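Local coordinates for protein DNA polymerase III, beta subunit (Thermotoga maritima, PDB 1VPK) that probably tethers DNA polymerase and other proteins to DNA for processive replication, as a ring-shaped head-to-tail homodimer that encircles the duplex, at residues 279-284 with 311-316; 287-292 with 303-308. All coordinates share one frame; numbering follows the deposited sequence.

Contact 1 of 2, residues 279-284 with 311-316; sequences KRVMVI and GEVVDE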
loop_
_atom_site.group_PDB
_atom_site.type_symbol
_atom_site.label_atom_id
_atom_site.label_comp_id
_atom_site.label_asym_id
_atom_site.label_seq_id
_atom_site.Cartn_x
_atom_site.Cartn_y
_atom_site.Cartn_z
ATOM N N LYS A 279 -17.683 0.391 8.895
ATOM C CA LYS A 279 -17.187 -0.329 7.722
ATOM C C LYS A 279 -18.306 -1.003 6.883
ATOM O O LYS A 279 -18.291 -0.960 5.643
ATOM C CB LYS A 279 -16.168 -1.380 8.120
ATOM C CG LYS A 279 -14.781 -0.860 8.467
ATOM C CD LYS A 279 -13.772 -2.036 8.277
ATOM N N ARG A 280 -19.275 -1.614 7.559
ATOM C CA ARG A 280 -20.408 -2.257 6.875
ATOM C C ARG A 280 -21.233 -1.231 6.083
ATOM O O ARG A 280 -21.545 -1.465 4.919
ATOM C CB ARG A 280 -21.281 -3.093 7.862
ATOM C CG ARG A 280 -20.476 -4.236 8.440
ATOM C CD ARG A 280 -21.208 -5.235 9.310
ATOM N NE ARG A 280 -21.672 -4.703 10.583
ATOM C CZ ARG A 280 -21.100 -4.927 11.783
ATOM N NH1 ARG A 280 -20.016 -5.666 11.922
ATOM N NH2 ARG A 280 -21.633 -4.419 12.858
ATOM N N VAL A 281 -21.563 -0.086 6.679
ATOM C CA VAL A 281 -22.424 0.852 6.003
ATOM C C VAL A 281 -21.687 1.603 4.905
ATOM O O VAL A 281 -22.307 2.051 3.970
ATOM C CB VAL A 281 -23.185 1.837 6.967
ATOM C CG1 VAL A 281 -24.051 1.042 7.999
ATOM C CG2 VAL A 281 -22.228 2.785 7.682
ATOM N N MET A 282 -20.364 1.690 5.010
ATOM C CA MET A 282 -19.538 2.301 3.980
ATOM C C MET A 282 -19.516 1.526 2.704
ATOM O O MET A 282 -19.261 2.086 1.640
ATOM C CB MET A 282 -18.123 2.584 4.485
ATOM C CG MET A 282 -18.174 3.808 5.390
ATOM S SD MET A 282 -16.684 4.402 6.195
ATOM C CE MET A 282 -16.160 3.206 7.411
ATOM N N VAL A 283 -19.836 0.255 2.771
ATOM C CA VAL A 283 -20.029 -0.502 1.550
ATOM C C VAL A 283 -21.023 0.245 0.634
ATOM O O VAL A 283 -20.821 0.306 -0.573
ATOM C CB VAL A 283 -20.492 -1.933 1.833
ATOM C CG1 VAL A 283 -20.934 -2.633 0.505
ATOM C CG2 VAL A 283 -19.392 -2.708 2.492
ATOM N N ILE A 284 -22.083 0.813 1.217
ATOM C CA ILE A 284 -23.081 1.565 0.454
ATOM C C ILE A 284 -22.761 3.064 0.411
ATOM O O ILE A 284 -22.913 3.680 -0.625
ATOM C CB ILE A 284 -24.534 1.317 0.960
ATOM C CG1 ILE A 284 -24.945 -0.122 0.645
ATOM C CG2 ILE A 284 -25.550 2.349 0.340
ATOM C CD1 ILE A 284 -24.915 -0.521 -0.772
ATOM N N GLY A 311 -28.361 0.268 -3.635
ATOM C CA GLY A 311 -29.076 -0.334 -2.528
ATOM C C GLY A 311 -29.013 0.476 -1.271
ATOM O O GLY A 311 -28.755 1.700 -1.338
ATOM N N GLU A 312 -29.315 -0.212 -0.166
ATOM C CA GLU A 312 -29.409 0.319 1.194
ATOM C C GLU A 312 -28.729 -0.690 2.146
ATOM O O GLU A 312 -28.601 -1.870 1.820
ATOM C CB GLU A 312 -30.879 0.468 1.624
ATOM C CG GLU A 312 -31.650 1.567 0.860
ATOM C CD GLU A 312 -32.878 1.034 0.128
ATOM O OE1 GLU A 312 -33.632 0.224 0.728
ATOM O OE2 GLU A 312 -33.079 1.407 -1.045
ATOM N N VAL A 313 -28.275 -0.183 3.276
ATOM C CA VAL A 313 -27.803 -0.986 4.389
ATOM C C VAL A 313 -28.348 -0.383 5.674
ATOM O O VAL A 313 -28.417 0.834 5.820
ATOM C CB VAL A 313 -26.255 -1.085 4.467
ATOM C CG1 VAL A 313 -25.616 0.289 4.620
ATOM C CG2 VAL A 313 -25.822 -2.033 5.590
ATOM N N VAL A 314 -28.740 -1.257 6.586
ATOM C CA VAL A 314 -29.102 -0.889 7.938
ATOM C C VAL A 314 -28.337 -1.826 8.837
ATOM O O VAL A 314 -28.330 -3.045 8.622
ATOM C CB VAL A 314 -30.608 -1.054 8.194
ATOM C CG1 VAL A 314 -30.929 -0.718 9.670
ATOM C CG2 VAL A 314 -31.389 -0.213 7.206
ATOM N N ASP A 315 -27.618 -1.253 9.776
ATOM C CA ASP A 315 -26.891 -2.017 10.780
ATOM C C ASP A 315 -27.293 -1.563 12.189
ATOM O O ASP A 315 -27.235 -0.399 12.503
ATOM C CB ASP A 315 -25.381 -1.841 10.635
ATOM C CG ASP A 315 -24.616 -2.888 11.420
ATOM O OD1 ASP A 315 -24.981 -4.080 11.357
ATOM O OD2 ASP A 315 -23.682 -2.546 12.139
ATOM N N GLU A 316 -27.635 -2.503 13.044
ATOM C CA GLU A 316 -28.126 -2.173 14.378
ATOM C C GLU A 316 -27.120 -2.583 15.427
ATOM O O GLU A 316 -26.752 -3.742 15.465
ATOM C CB GLU A 316 -29.424 -2.911 14.605
ATOM C CG GLU A 316 -30.052 -2.638 15.966
ATOM C CD GLU A 316 -31.494 -3.097 16.011
ATOM O OE1 GLU A 316 -32.334 -2.457 15.361
ATOM O OE2 GLU A 316 -31.762 -4.104 16.701
#

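Contact 2 of 2, residues 287-292 with 303-308; sequences KGSESV and LVSKSP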
loop_
_atom_site.group_PDB
_atom_site.type_symbol
_atom_site.label_atom_id
_atom_site.label_comp_id
_atom_site.label_asym_id
_atom_site.label_seq_id
_atom_site.Cartn_x
_atom_site.Cartn_y
_atom_site.Cartn_z
ATOM N N LYS A 287 -20.391 4.495 -2.288
ATOM C CA LYS A 287 -20.922 4.547 -3.628
ATOM C C LYS A 287 -21.378 5.944 -4.059
ATOM O O LYS A 287 -21.373 6.237 -5.245
ATOM C CB LYS A 287 -22.054 3.522 -3.803
ATOM C CG LYS A 287 -21.564 2.094 -3.939
ATOM C CD LYS A 287 -21.054 1.860 -5.367
ATOM C CE LYS A 287 -19.995 0.774 -5.444
ATOM N NZ LYS A 287 -19.107 1.005 -6.601
ATOM N N GLY A 288 -21.761 6.807 -3.130
ATOM C CA GLY A 288 -22.088 8.168 -3.512
ATOM C C GLY A 288 -22.625 9.060 -2.428
ATOM O O GLY A 288 -22.270 10.239 -2.360
ATOM N N SER A 289 -23.486 8.519 -1.569
ATOM C CA SER A 289 -24.129 9.343 -0.543
ATOM C C SER A 289 -23.112 9.927 0.422
ATOM O O SER A 289 -23.286 11.068 0.879
ATOM C CB SER A 289 -25.193 8.556 0.204
ATOM O OG SER A 289 -24.619 7.726 1.177
ATOM N N GLU A 290 -22.046 9.172 0.708
ATOM C CA GLU A 290 -21.030 9.573 1.722
ATOM C C GLU A 290 -21.705 10.007 3.013
ATOM O O GLU A 290 -21.339 11.021 3.648
ATOM C CB GLU A 290 -20.129 10.699 1.191
ATOM C CG GLU A 290 -19.601 10.488 -0.216
ATOM C CD GLU A 290 -18.603 9.343 -0.364
ATOM O OE1 GLU A 290 -17.951 8.989 0.629
ATOM O OE2 GLU A 290 -18.433 8.815 -1.491
ATOM N N SER A 291 -22.708 9.231 3.408
ATOM C CA SER A 291 -23.566 9.606 4.536
ATOM C C SER A 291 -23.999 8.392 5.312
ATOM O O SER A 291 -24.283 7.390 4.710
ATOM C CB SER A 291 -24.804 10.292 3.987
ATOM O OG SER A 291 -25.847 10.300 4.930
ATOM N N VAL A 292 -24.015 8.491 6.645
ATOM C CA VAL A 292 -24.651 7.524 7.506
ATOM C C VAL A 292 -25.609 8.300 8.405
ATOM O O VAL A 292 -25.242 9.323 8.957
ATOM C CB VAL A 292 -23.641 6.704 8.337
ATOM C CG1 VAL A 292 -22.672 7.604 9.174
ATOM C CG2 VAL A 292 -24.353 5.701 9.309
ATOM N N LEU A 303 -27.541 2.283 12.113
ATOM C CA LEU A 303 -26.785 3.063 11.160
ATOM C C LEU A 303 -27.349 2.749 9.775
ATOM O O LEU A 303 -27.452 1.587 9.401
ATOM C CB LEU A 303 -25.271 2.748 11.173
ATOM C CG LEU A 303 -24.361 2.832 12.408
ATOM C CD1 LEU A 303 -22.992 3.345 12.108
ATOM C CD2 LEU A 303 -24.975 3.569 13.535
ATOM N N VAL A 304 -27.692 3.781 9.010
ATOM C CA VAL A 304 -28.380 3.591 7.763
ATOM C C VAL A 304 -27.660 4.338 6.663
ATOM O O VAL A 304 -27.362 5.537 6.817
ATOM C CB VAL A 304 -29.835 4.090 7.856
ATOM C CG1 VAL A 304 -30.556 3.995 6.470
ATOM C CG2 VAL A 304 -30.564 3.316 8.922
ATOM N N SER A 305 -27.381 3.652 5.560
ATOM C CA SER A 305 -26.879 4.339 4.352
ATOM C C SER A 305 -27.627 3.864 3.104
ATOM O O SER A 305 -28.030 2.707 2.994
ATOM C CB SER A 305 -25.346 4.192 4.248
ATOM O OG SER A 305 -24.814 5.034 3.223
ATOM N N LYS A 306 -27.857 4.782 2.161
ATOM C CA LYS A 306 -28.614 4.454 0.968
ATOM C C LYS A 306 -27.903 5.010 -0.229
ATOM O O LYS A 306 -27.327 6.089 -0.175
ATOM C CB LYS A 306 -30.037 5.005 1.002
ATOM C CG LYS A 306 -30.793 4.691 2.246
ATOM C CD LYS A 306 -32.222 5.275 2.229
ATOM C CE LYS A 306 -32.890 5.046 3.626
ATOM N NZ LYS A 306 -34.393 5.162 3.525
ATOM N N SER A 307 -27.919 4.227 -1.288
ATOM C CA SER A 307 -27.460 4.636 -2.589
ATOM C C SER A 307 -28.614 4.404 -3.529
ATOM O O SER A 307 -29.120 3.277 -3.604
ATOM C CB SER A 307 -26.276 3.794 -3.026
ATOM O OG SER A 307 -26.244 3.709 -4.431
ATOM N N PRO A 308 -29.011 5.458 -4.280
ATOM C CA PRO A 308 -30.128 5.339 -5.193
ATOM C C PRO A 308 -30.002 4.076 -6.040
ATOM O O PRO A 308 -30.946 3.320 -6.248
ATOM C CB PRO A 308 -30.016 6.599 -6.108
ATOM C CG PRO A 308 -29.230 7.584 -5.319
ATOM C CD PRO A 308 -28.351 6.782 -4.359
HETATM O O HOH W 1 -26.962 7.427 2.618
HETATM O O HOH W 2 -24.448 5.856 -1.489
HETATM O O HOH W 3 -27.649 8.027 5.271
#

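Contact 1 of 2, residues 279-284 with 311-316
R280, V281 and I284 of helix 271-285 pack on V313 and D315 of strand 311-318 in a buried helix-on-sheet contact, apolar in the middle with a salt bridge at one end, in the C-terminal domain. The short segments run nearly antiparallel, at 167°, with their axes 7.7 Å apart. V313 fills the centre. Its chi1 of 60° sets CG1 between the backbone N and the carbonyl carbon, and from there this methyl presses against the helix, 3.5 Å from V281 CA and 4.0 Å from I284 CB. The side chains of I284 and V313 lie alongside each other, pointing opposite ways, and I284 CG2 settles 3.7 Å from the carbonyl O of G311. At the other end V281 CG1 lies 4.1 Å from D315 CB, crossing that side chain at about a right angle. R280 then bends at chi3 (-68°) and offers its guanidinium edge to the D315 carboxylate, the two planes strongly tilted. NH2 meets D315 OD2 at 2.9 Å on the syn side, close to the guanidinium plane, while NE adds weak bonds to both oxygens. D315 OD2 also takes the hydroxyl of S277, and OD1 is hydrogen-bonded to the hydroxyls of S114 and T115 of the second subunit, so this buried charge is gripped from several directions. F117 of that subunit packs on V313. A helix backing a strand that is outermost in its own chain and carries the sheet across the dimer interface is the arrangement of the bacterial beta subunit ring.

Contact 2 of 2, residues 287-292 with 303-308
K287 lays its CB 4.2 Å from S307 OG, then turns NZ away to a hydrogen bond with D85 of the second subunit and its charge to a cation-pi contact with Y310, whose backbone N also bonds to S307 OG. G288, with positive phi, breaks the helical course. At S289 the backbone N reaches water 2 at 2.8 Å, and that water donates on to K306 O. The S289 hydroxyl, set between the backbone N and carbonyl carbon at chi1 80°, holds water 1, which accepts from K306 N; CB meanwhile comes within 3.3 Å of K306 O. S291 makes the direct bond: its carbonyl O takes the S305 hydroxyl at 2.8 Å, almost straight on (C=O...OG 177°). An alanine in place of S305 would probably leave the S291 carbonyl without its direct donor from strand 300-307, and the loop less firmly tied to that strand. S291 OG joins water 3, which donates to V304 O. At V292 the two segments close up, CA-H pointing at V304 O (3.4 Å) and CG2 packing 3.6 Å from L303 CB. It is the open end of an antiparallel beta hairpin, where waters and serine side chains bridge the loop to strand 300-307 before regular pairing with strand 292-296 begins.

Contact 2 is nested inside the chain loop that contact 1 closes: helix 271-285 leads into the 287-292 loop, then come strands 292-296, 300-307 and 311-318. The centres of the two contacts lie about 7 Å apart, and strands 300-307 and 311-318 are neighbours in one antiparallel sheet of the C-terminal domain. They are joined directly by probable backbone hydrogen bonds from L303 N to D315 O and from V313 N to S305 O. I284 also packs on S307, and E312 on K306. Contact 1 lies on the interface with the second subunit, where the dimer ring is closed, and contact 2 sits just behind it, reaching that subunit through K287.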